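Local coordinates for acetyl-CoA hydrolase/transferase family protein (Porphyromonas gingivalis, PDB 2NVV) that probably catalyses transfer of coenzyme A from acetyl-CoA to an acceptor or hydrolysis of the thioester, and carries bound zinc, at residues A[22-25]-A[31-34]; A[123-128]-A[134-139]; A[229-234]-A[390-395]; A[419-424]-A[428-433]. All coordinates share one frame; numbering follows the deposited sequence.

Overall arrangement
The four contacts form two pairs on opposite sides of the chain's centre, one in each alpha/beta half. Contacts 1 and 2 have centres 9 Å apart and share neighbouring parallel strands, 20-23 and 122-127; Lys33 NZ meets Glu126 OE1 at 2.6 Å in a salt bridge between them. Contacts 3 and 4, with centres 11 Å apart, share strands 389-392 and 421-424, where Ile423 N lies 2.8 Å from Phe391 O. Contacts 1 and 3 have centres 34 Å apart. The first pair is remote from the annotated sites, whereas contact 3 adjoins Val262 of the predicted CoA site and contact 4 follows the zinc-binding Glu416 and His417.

Contact 1 of 4, residues A[22-25]-A[31-34]; sequences GFSG and NPKV
Phe23 and Ser24 meet Asn31 and Pro32 in a buried packing contact within a beta-loop-alpha unit, at the C-terminal end of strand 20-23. This strand is a central member of the Rossmann-like parallel sheet of the N-terminal half, and residues 31-34 belong to the connection that returns to helix 35-47. The loop folds back on the strand it has just left, and the backbones come closest at Gly25 and Asn31, whose CA atoms are 4.5 Å apart. Apolar contact is made at the ring edge of Phe23: CD2 touches Pro32 CG at 4.0 Å, near the plane of the aromatic ring, and the two side chains run roughly perpendicular to one another. Leu67 of helix 65-73 packs on both. Beside them Ser24 turns its hydroxyl between its own backbone N and carbonyl carbon (chi1 67°), which carries OG to 3.8 Å from Pro32 CD and lets it bond to Gly30 O and Glu126 N. The Asn31 carboxamide lies against the Ser24 carbonyl, though which way round its oxygen and nitrogen are placed is doubtful. Asn31 CA adds a CH...O contact to Ser24 O at 3.5 Å. Lys33 runs extended and bends only at its last torsion, so that NZ, which is salt-bridged to Glu126, also donates to Asn31 O over 2.9 Å, in the carbonyl plane.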
loop_
_atom_site.group_PDB
_atom_site.type_symbol
_atom_site.label_atom_id
_atom_site.label_comp_id
_atom_site.label_asym_id
_atom_site.label_seq_id
_atom_site.Cartn_x
_atom_site.Cartn_y
_atom_site.Cartn_z
ATOM N N GLY A 22 21.521 11.875 10.850
ATOM C CA GLY A 22 21.123 10.583 10.327
ATOM C C GLY A 22 22.077 9.568 10.915
ATOM O O GLY A 22 23.280 9.811 10.969
ATOM N N PHE A 23 21.547 8.440 11.373
ATOM C CA PHE A 23 22.376 7.396 11.960
ATOM C C PHE A 23 22.373 6.133 11.104
ATOM O O PHE A 23 21.384 5.806 10.464
ATOM C CB PHE A 23 21.878 7.077 13.370
ATOM C CG PHE A 23 21.651 8.298 14.226
ATOM C CD1 PHE A 23 20.472 9.032 14.115
ATOM C CD2 PHE A 23 22.601 8.706 15.155
ATOM C CE1 PHE A 23 20.241 10.152 14.919
ATOM C CE2 PHE A 23 22.376 9.820 15.958
ATOM C CZ PHE A 23 21.192 10.542 15.837
ATOM N N SER A 24 23.488 5.422 11.097
ATOM C CA SER A 24 23.616 4.191 10.321
ATOM C C SER A 24 22.947 3.018 11.030
ATOM O O SER A 24 22.456 3.150 12.156
ATOM C CB SER A 24 25.092 3.857 10.109
ATOM O OG SER A 24 25.715 3.518 11.343
ATOM N N GLY A 25 22.920 1.869 10.361
ATOM C CA GLY A 25 22.329 0.682 10.957
ATOM C C GLY A 25 20.840 0.465 10.770
ATOM O O GLY A 25 20.130 1.314 10.249
ATOM N N ASN A 31 24.416 0.419 14.341
ATOM C CA ASN A 31 24.237 1.763 14.877
ATOM C C ASN A 31 25.382 2.234 15.756
ATOM O O ASN A 31 26.028 1.436 16.431
ATOM C CB ASN A 31 22.956 1.821 15.709
ATOM C CG ASN A 31 21.739 2.151 14.889
ATOM O OD1 ASN A 31 21.451 3.313 14.617
ATOM N ND2 ASN A 31 21.019 1.127 14.478
ATOM N N PRO A 32 25.648 3.552 15.760
ATOM C CA PRO A 32 26.719 4.105 16.586
ATOM C C PRO A 32 26.305 3.893 18.050
ATOM O O PRO A 32 25.121 3.988 18.372
ATOM C CB PRO A 32 26.743 5.574 16.164
ATOM C CG PRO A 32 25.320 5.832 15.760
ATOM C CD PRO A 32 25.016 4.609 14.955
ATOM N N LYS A 33 27.272 3.610 18.926
ATOM C CA LYS A 33 26.980 3.332 20.330
ATOM C C LYS A 33 27.625 4.235 21.390
ATOM O O LYS A 33 27.234 4.193 22.563
ATOM C CB LYS A 33 27.363 1.883 20.630
ATOM C CG LYS A 33 26.712 0.876 19.724
ATOM C CD LYS A 33 27.424 -0.463 19.805
ATOM C CE LYS A 33 26.742 -1.513 18.933
ATOM N NZ LYS A 33 26.810 -1.195 17.490
ATOM N N VAL A 34 28.604 5.045 21.004
ATOM C CA VAL A 34 29.265 5.888 21.993
ATOM C C VAL A 34 29.135 7.405 21.760
ATOM O O VAL A 34 29.102 8.194 22.710
ATOM C CB VAL A 34 30.763 5.480 22.121
ATOM C CG1 VAL A 34 31.551 6.022 20.954
ATOM C CG2 VAL A 34 31.336 5.965 23.443
#

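Contact 2 of 4, residues A[123-128]-A[134-139]; sequences AIIEVA and GKILPT
Ala128 N donates to Leu137 O over 2.7 Å in an almost straight bond (178° at the hydrogen), nearly along the C=O axis, and so links Ala128, at the C-terminal side of strand 122-127, to Leu137. A second bond lies nearby, where Thr139 OG1 donates to Glu126 OE2 at 2.8 Å, using the anti lone pair of the carboxylate. The glutamate reaches the threonine because its chain is extended, with CG opposite the backbone N (chi1 -179°), and the two side chains meet at about a right angle. Apolar groups make up much of the rest: Val127 CG2 touches Ile136 CG2 at 3.6 Å, and Ile125 CD1 rests 3.9 Å from Ile136 CG1. Ala128 CB sits against Leu137 CD2 at 4.1 Å. The strand segments are steeply inclined, at 69°, which fits their membership of different sheets: one in the large parallel sheet, the other in a small antiparallel sheet with 129-130 and 199-200. Outside this shell, Leu145 and Cys149 of helix 145-151 cover Ile125, and Val157 of the adjoining strand touches Ile125 and Val127. Glu126 OE1 is taken by Lys33 and Asn160. With both carboxylate oxygens engaged and a lysine at hand, this buried glutamate probably remains ionised and fixed in rotation, tying the strand to the loop at Thr139.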
loop_
_atom_site.group_PDB
_atom_site.type_symbol
_atom_site.label_atom_id
_atom_site.label_comp_id
_atom_site.label_asym_id
_atom_site.label_seq_id
_atom_site.Cartn_x
_atom_site.Cartn_y
_atom_site.Cartn_z
ATOM N N ALA A 123 26.090 12.773 9.732
ATOM C CA ALA A 123 25.771 11.359 9.721
ATOM C C ALA A 123 26.722 10.674 10.691
ATOM O O ALA A 123 27.943 10.828 10.578
ATOM C CB ALA A 123 25.956 10.796 8.321
ATOM N N ILE A 124 26.168 9.956 11.667
ATOM C CA ILE A 124 26.995 9.215 12.616
ATOM C C ILE A 124 26.873 7.765 12.158
ATOM O O ILE A 124 25.765 7.246 12.066
ATOM C CB ILE A 124 26.469 9.294 14.062
ATOM C CG1 ILE A 124 25.964 10.703 14.392
ATOM C CG2 ILE A 124 27.574 8.880 15.019
ATOM C CD1 ILE A 124 27.012 11.755 14.475
ATOM N N ILE A 125 27.993 7.112 11.861
ATOM C CA ILE A 125 27.932 5.731 11.404
ATOM C C ILE A 125 28.899 4.787 12.115
ATOM O O ILE A 125 29.967 5.198 12.557
ATOM C CB ILE A 125 28.198 5.645 9.883
ATOM C CG1 ILE A 125 29.606 6.148 9.566
ATOM C CG2 ILE A 125 27.183 6.482 9.132
ATOM C CD1 ILE A 125 30.002 6.027 8.101
ATOM N N GLU A 126 28.506 3.525 12.254
ATOM C CA GLU A 126 29.389 2.529 12.855
ATOM C C GLU A 126 30.020 1.767 11.689
ATOM O O GLU A 126 29.333 1.358 10.758
ATOM C CB GLU A 126 28.635 1.558 13.756
ATOM C CG GLU A 126 29.579 0.553 14.381
ATOM C CD GLU A 126 28.890 -0.449 15.258
ATOM O OE1 GLU A 126 29.079 -0.367 16.489
ATOM O OE2 GLU A 126 28.166 -1.317 14.712
ATOM N N VAL A 127 31.325 1.555 11.747
ATOM C CA VAL A 127 32.023 0.914 10.650
ATOM C C VAL A 127 32.939 -0.244 11.044
ATOM O O VAL A 127 33.385 -0.352 12.198
ATOM C CB VAL A 127 32.827 1.999 9.887
ATOM C CG1 VAL A 127 33.677 1.392 8.829
ATOM C CG2 VAL A 127 31.863 2.996 9.254
ATOM N N ALA A 128 33.194 -1.124 10.078
ATOM C CA ALA A 128 34.088 -2.264 10.283
ATOM C C ALA A 128 35.432 -1.861 9.684
ATOM O O ALA A 128 36.469 -2.455 9.982
ATOM C CB ALA A 128 33.544 -3.515 9.578
ATOM N N GLY A 134 38.072 7.488 1.703
ATOM C CA GLY A 134 36.643 7.529 1.978
ATOM C C GLY A 134 35.770 6.318 1.690
ATOM O O GLY A 134 34.612 6.479 1.305
ATOM N N LYS A 135 36.300 5.112 1.857
ATOM C CA LYS A 135 35.488 3.919 1.620
ATOM C C LYS A 135 34.985 3.394 2.958
ATOM O O LYS A 135 35.770 3.099 3.864
ATOM C CB LYS A 135 36.291 2.830 0.901
ATOM C CG LYS A 135 36.594 3.135 -0.546
ATOM C CD LYS A 135 37.243 1.942 -1.214
ATOM C CE LYS A 135 37.626 2.242 -2.665
ATOM N NZ LYS A 135 38.285 1.049 -3.296
ATOM N N ILE A 136 33.666 3.286 3.077
ATOM C CA ILE A 136 33.054 2.827 4.313
ATOM C C ILE A 136 32.532 1.400 4.228
ATOM O O ILE A 136 31.862 1.034 3.264
ATOM C CB ILE A 136 31.884 3.763 4.723
ATOM C CG1 ILE A 136 32.434 5.095 5.239
ATOM C CG2 ILE A 136 31.016 3.104 5.777
ATOM C CD1 ILE A 136 32.947 6.007 4.151
ATOM N N LEU A 137 32.855 0.599 5.240
ATOM C CA LEU A 137 32.381 -0.777 5.320
ATOM C C LEU A 137 31.495 -0.837 6.568
ATOM O O LEU A 137 31.992 -0.753 7.696
ATOM C CB LEU A 137 33.553 -1.770 5.441
ATOM C CG LEU A 137 33.199 -3.267 5.535
ATOM C CD1 LEU A 137 32.429 -3.719 4.310
ATOM C CD2 LEU A 137 34.466 -4.083 5.670
ATOM N N PRO A 138 30.173 -0.975 6.376
ATOM C CA PRO A 138 29.178 -1.046 7.449
ATOM C C PRO A 138 29.393 -2.286 8.300
ATOM O O PRO A 138 30.216 -3.139 7.965
ATOM C CB PRO A 138 27.847 -1.134 6.699
ATOM C CG PRO A 138 28.162 -0.708 5.310
ATOM C CD PRO A 138 29.539 -1.227 5.075
ATOM N N THR A 139 28.649 -2.395 9.395
ATOM C CA THR A 139 28.772 -3.558 10.244
ATOM C C THR A 139 27.610 -4.506 10.007
ATOM O O THR A 139 27.493 -5.090 8.932
ATOM C CB THR A 139 28.855 -3.190 11.738
ATOM O OG1 THR A 139 27.790 -2.303 12.079
ATOM C CG2 THR A 139 30.179 -2.532 12.044
#

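Contact 3 of 4, residues A[229-234]-A[390-395]; sequences QAIGDN and IFTTPS
Ile231 meets the flat Thr393-Pro394 peptide over one of its faces: its CD1 methyl lies 3.6 Å from both Thr393 C and Pro394 N, above the bond rather than at its edge. At the margin of the same group, Pro394 CD is 4.1 Å from Ile231 CD1. The two branches of the isoleucine land on successive parts of the chain. CG1 stands opposite the carbonyl carbon (chi1 -71°) and leads CD1 out to the peptide, while the CG2 branch descends on Thr392, 3.8 Å from Thr392 CB and equally near its methyl. Within residues 229-234, Ile231 alone makes this small apolar contact, and the backbones stay apart, with the CA atoms of Ile231 and Thr392 separated by 7.1 Å. The polar ends turn to other partners: Thr392 OG1 has a weak bond to Asn351 O, and Thr393 OG1 donates to Pro394 O over 2.9 Å, tilted 30° from that carbonyl plane, where the strand passes into loop. Val235, one turn along the helix, also packs on Thr392, and Val262 touches both Ile231 and Thr392. Since Val262 belongs to the predicted CoA-binding stretch, the contact borders that probable site. Through Ile231, helix 226-245 packs on a face of the sheet where strand 389-392 runs parallel to 348-352 and 421-424; helices covering a parallel sheet are the hallmark of Rossmann-like alpha/beta folds.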
loop_
_atom_site.group_PDB
_atom_site.type_symbol
_atom_site.label_atom_id
_atom_site.label_comp_id
_atom_site.label_asym_id
_atom_site.label_seq_id
_atom_site.Cartn_x
_atom_site.Cartn_y
_atom_site.Cartn_z
ATOM N N GLN A 229 3.607 -21.948 19.465
ATOM C CA GLN A 229 3.951 -23.223 18.843
ATOM C C GLN A 229 2.831 -23.534 17.863
ATOM O O GLN A 229 3.074 -23.935 16.726
ATOM C CB GLN A 229 4.012 -24.342 19.876
ATOM C CG GLN A 229 5.180 -24.291 20.833
ATOM C CD GLN A 229 6.512 -24.470 20.131
ATOM O OE1 GLN A 229 7.074 -23.515 19.587
ATOM N NE2 GLN A 229 7.020 -25.704 20.127
ATOM N N ALA A 230 1.600 -23.341 18.332
ATOM C CA ALA A 230 0.407 -23.574 17.537
ATOM C C ALA A 230 0.412 -22.668 16.306
ATOM O O ALA A 230 0.298 -23.141 15.176
ATOM C CB ALA A 230 -0.837 -23.311 18.386
ATOM N N ILE A 231 0.552 -21.366 16.533
ATOM C CA ILE A 231 0.577 -20.403 15.450
ATOM C C ILE A 231 1.621 -20.767 14.400
ATOM O O ILE A 231 1.318 -20.823 13.209
ATOM C CB ILE A 231 0.862 -18.973 15.987
ATOM C CG1 ILE A 231 -0.356 -18.460 16.758
ATOM C CG2 ILE A 231 1.227 -18.034 14.823
ATOM C CD1 ILE A 231 -0.164 -17.137 17.431
ATOM N N GLY A 232 2.847 -21.018 14.840
ATOM C CA GLY A 232 3.907 -21.370 13.911
ATOM C C GLY A 232 3.612 -22.595 13.054
ATOM O O GLY A 232 3.971 -22.645 11.878
ATOM N N ASP A 233 2.961 -23.592 13.643
ATOM C CA ASP A 233 2.636 -24.810 12.927
ATOM C C ASP A 233 1.578 -24.512 11.895
ATOM O O ASP A 233 1.647 -24.997 10.759
ATOM C CB ASP A 233 2.104 -25.877 13.890
ATOM C CG ASP A 233 1.981 -27.247 13.230
ATOM O OD1 ASP A 233 3.020 -27.919 13.064
ATOM O OD2 ASP A 233 0.856 -27.642 12.862
ATOM N N ASN A 234 0.588 -23.719 12.283
ATOM C CA ASN A 234 -0.483 -23.383 11.360
ATOM C C ASN A 234 0.044 -22.686 10.122
ATOM O O ASN A 234 -0.406 -22.973 9.013
ATOM C CB ASN A 234 -1.529 -22.516 12.043
ATOM C CG ASN A 234 -2.251 -23.258 13.141
ATOM O OD1 ASN A 234 -2.290 -24.478 13.141
ATOM N ND2 ASN A 234 -2.840 -22.520 14.075
ATOM N N ILE A 390 0.330 -12.641 5.065
ATOM C CA ILE A 390 -0.172 -13.341 6.236
ATOM C C ILE A 390 0.057 -12.546 7.516
ATOM O O ILE A 390 1.093 -11.908 7.701
ATOM C CB ILE A 390 0.528 -14.707 6.398
ATOM C CG1 ILE A 390 0.355 -15.536 5.128
ATOM C CG2 ILE A 390 -0.031 -15.436 7.615
ATOM C CD1 ILE A 390 1.218 -16.780 5.094
ATOM N N PHE A 391 -0.926 -12.583 8.397
ATOM C CA PHE A 391 -0.814 -11.902 9.669
ATOM C C PHE A 391 -1.097 -12.905 10.779
ATOM O O PHE A 391 -2.094 -13.635 10.747
ATOM C CB PHE A 391 -1.780 -10.726 9.722
ATOM C CG PHE A 391 -1.226 -9.478 9.107
ATOM C CD1 PHE A 391 -0.329 -8.676 9.822
ATOM C CD2 PHE A 391 -1.570 -9.112 7.808
ATOM C CE1 PHE A 391 0.221 -7.521 9.251
ATOM C CE2 PHE A 391 -1.027 -7.961 7.225
ATOM C CZ PHE A 391 -0.126 -7.162 7.951
ATOM N N THR A 392 -0.184 -12.958 11.740
ATOM C CA THR A 392 -0.298 -13.863 12.872
ATOM C C THR A 392 -0.521 -13.087 14.152
ATOM O O THR A 392 -0.164 -11.920 14.247
ATOM C CB THR A 392 0.970 -14.671 13.049
ATOM O OG1 THR A 392 2.060 -13.762 13.175
ATOM C CG2 THR A 392 1.201 -15.585 11.864
ATOM N N THR A 393 -1.102 -13.755 15.141
ATOM C CA THR A 393 -1.368 -13.134 16.433
ATOM C C THR A 393 -2.094 -14.077 17.385
ATOM O O THR A 393 -3.044 -14.774 16.993
ATOM C CB THR A 393 -2.267 -11.885 16.312
ATOM O OG1 THR A 393 -2.581 -11.399 17.619
ATOM C CG2 THR A 393 -3.583 -12.226 15.609
ATOM N N PRO A 394 -1.643 -14.140 18.647
ATOM C CA PRO A 394 -2.345 -15.017 19.578
ATOM C C PRO A 394 -3.757 -14.448 19.626
ATOM O O PRO A 394 -3.936 -13.246 19.475
ATOM C CB PRO A 394 -1.562 -14.830 20.879
ATOM C CG PRO A 394 -0.942 -13.464 20.733
ATOM C CD PRO A 394 -0.500 -13.477 19.299
ATOM N N SER A 395 -4.757 -15.300 19.800
ATOM C CA SER A 395 -6.147 -14.835 19.815
ATOM C C SER A 395 -6.495 -13.903 20.971
ATOM O O SER A 395 -7.305 -12.992 20.813
ATOM C CB SER A 395 -7.102 -16.034 19.833
ATOM O OG SER A 395 -7.068 -16.704 21.081
#

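Contact 4 of 4, residues A[419-424]-A[428-433]; sequences VKVIIS and VADLRG
Asp430 OD1, 4.0 Å from Val421 CG2 across the hairpin, is gripped by two nitrogens of one arginine. Arg432 NE reaches it at 2.9 Å on the syn lone pair, within the guanidinium plane, and the backbone N of Arg432 adds a longer bond that closes an Asx turn. Arg432 NH1 completes the side-on salt bridge, 2.6 Å from Asp430 OD2. Between the strands, an antiparallel pairing at 172° is carried by Ala429 N to Ile422 O at 2.8 Å (171°), by the reciprocal bond, and by Leu431 N to Lys420 O. Ile423 and Val428, a non-hydrogen-bonded pair, lie alongside one another, Ile423 CG1 being 3.5 Å from Val428 CB. On the other face Leu431 CD2 packs on Ile422 CD1 at 3.8 Å. Lys420 and Arg432 cross by their aliphatic parts, CB to CG 4.0 Å. Arg432 NH1 has a second partner in Glu242, and the guanidinium makes a cation-pi contact with Phe116 of the second subunit. Strand 427-430 is outermost in the C-terminal mixed sheet within this chain, and strand 421-424 joins it to 389-392: helix 226-245 lies on the Val421 and Ile423 face, while helix 436-446 covers Ile422, Ala429 and Leu431 through Ile443.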
loop_
_atom_site.group_PDB
_atom_site.type_symbol
_atom_site.label_atom_id
_atom_site.label_comp_id
_atom_site.label_asym_id
_atom_site.label_seq_id
_atom_site.Cartn_x
_atom_site.Cartn_y
_atom_site.Cartn_z
ATOM N N VAL A 419 -4.753 -7.336 3.340
ATOM C CA VAL A 419 -4.597 -8.507 4.193
ATOM C C VAL A 419 -5.263 -9.724 3.543
ATOM O O VAL A 419 -6.482 -9.759 3.363
ATOM C CB VAL A 419 -5.215 -8.248 5.577
ATOM C CG1 VAL A 419 -4.869 -9.381 6.511
ATOM C CG2 VAL A 419 -4.716 -6.920 6.125
ATOM N N LYS A 420 -4.461 -10.725 3.201
ATOM C CA LYS A 420 -4.977 -11.927 2.546
ATOM C C LYS A 420 -5.268 -13.109 3.459
ATOM O O LYS A 420 -6.226 -13.855 3.230
ATOM C CB LYS A 420 -4.007 -12.379 1.456
ATOM C CG LYS A 420 -3.610 -11.273 0.485
ATOM C CD LYS A 420 -4.820 -10.608 -0.134
ATOM C CE LYS A 420 -4.419 -9.477 -1.069
ATOM N NZ LYS A 420 -5.617 -8.864 -1.696
ATOM N N VAL A 421 -4.446 -13.285 4.490
ATOM C CA VAL A 421 -4.624 -14.399 5.411
ATOM C C VAL A 421 -4.304 -14.020 6.852
ATOM O O VAL A 421 -3.368 -13.259 7.105
ATOM C CB VAL A 421 -3.709 -15.567 5.029
ATOM C CG1 VAL A 421 -3.974 -16.753 5.925
ATOM C CG2 VAL A 421 -3.912 -15.922 3.564
ATOM N N ILE A 422 -5.089 -14.551 7.789
ATOM C CA ILE A 422 -4.875 -14.298 9.213
ATOM C C ILE A 422 -4.775 -15.653 9.921
ATOM O O ILE A 422 -5.538 -16.580 9.633
ATOM C CB ILE A 422 -6.028 -13.480 9.823
ATOM C CG1 ILE A 422 -6.158 -12.140 9.103
ATOM C CG2 ILE A 422 -5.761 -13.227 11.288
ATOM C CD1 ILE A 422 -7.282 -11.268 9.629
ATOM N N ILE A 423 -3.835 -15.769 10.852
ATOM C CA ILE A 423 -3.639 -17.021 11.558
ATOM C C ILE A 423 -3.373 -16.887 13.063
ATOM O O ILE A 423 -2.492 -16.140 13.489
ATOM C CB ILE A 423 -2.452 -17.787 10.937
ATOM C CG1 ILE A 423 -2.752 -18.111 9.481
ATOM C CG2 ILE A 423 -2.167 -19.056 11.728
ATOM C CD1 ILE A 423 -1.570 -18.661 8.715
ATOM N N SER A 424 -4.140 -17.607 13.871
ATOM C CA SER A 424 -3.918 -17.602 15.316
ATOM C C SER A 424 -3.690 -19.061 15.726
ATOM O O SER A 424 -3.517 -19.926 14.870
ATOM C CB SER A 424 -5.115 -17.003 16.069
ATOM O OG SER A 424 -6.252 -17.837 16.002
ATOM N N VAL A 428 -6.556 -21.024 10.622
ATOM C CA VAL A 428 -6.243 -19.989 9.645
ATOM C C VAL A 428 -7.479 -19.503 8.888
ATOM O O VAL A 428 -8.379 -20.287 8.570
ATOM C CB VAL A 428 -5.195 -20.493 8.618
ATOM C CG1 VAL A 428 -4.197 -21.406 9.302
ATOM C CG2 VAL A 428 -5.868 -21.198 7.476
ATOM N N ALA A 429 -7.515 -18.207 8.601
ATOM C CA ALA A 429 -8.632 -17.616 7.874
ATOM C C ALA A 429 -8.149 -17.034 6.559
ATOM O O ALA A 429 -7.547 -15.972 6.531
ATOM C CB ALA A 429 -9.298 -16.524 8.715
ATOM N N ASP A 430 -8.400 -17.749 5.472
ATOM C CA ASP A 430 -8.005 -17.286 4.152
ATOM C C ASP A 430 -9.085 -16.303 3.725
ATOM O O ASP A 430 -10.235 -16.683 3.495
ATOM C CB ASP A 430 -7.943 -18.452 3.173
ATOM C CG ASP A 430 -7.135 -18.126 1.941
ATOM O OD1 ASP A 430 -7.173 -16.958 1.500
ATOM O OD2 ASP A 430 -6.473 -19.040 1.409
ATOM N N LEU A 431 -8.704 -15.040 3.615
ATOM C CA LEU A 431 -9.635 -13.977 3.275
ATOM C C LEU A 431 -9.865 -13.735 1.789
ATOM O O LEU A 431 -10.783 -13.005 1.414
ATOM C CB LEU A 431 -9.157 -12.680 3.933
ATOM C CG LEU A 431 -9.436 -12.432 5.423
ATOM C CD1 LEU A 431 -9.455 -13.719 6.202
ATOM C CD2 LEU A 431 -8.408 -11.469 5.965
ATOM N N ARG A 432 -9.046 -14.352 0.947
ATOM C CA ARG A 432 -9.162 -14.153 -0.498
ATOM C C ARG A 432 -10.483 -14.583 -1.115
ATOM O O ARG A 432 -11.016 -15.642 -0.810
ATOM C CB ARG A 432 -8.000 -14.848 -1.219
ATOM C CG ARG A 432 -6.655 -14.161 -1.004
ATOM C CD ARG A 432 -5.512 -15.030 -1.464
ATOM N NE ARG A 432 -5.445 -16.266 -0.692
ATOM C CZ ARG A 432 -4.535 -17.218 -0.874
ATOM N NH1 ARG A 432 -4.565 -18.299 -0.120
ATOM N NH2 ARG A 432 -3.597 -17.088 -1.803
ATOM N N GLY A 433 -11.014 -13.726 -1.976
ATOM C CA GLY A 433 -12.262 -14.027 -2.651
ATOM C C GLY A 433 -13.500 -13.887 -1.805
ATOM O O GLY A 433 -14.569 -14.347 -2.200
#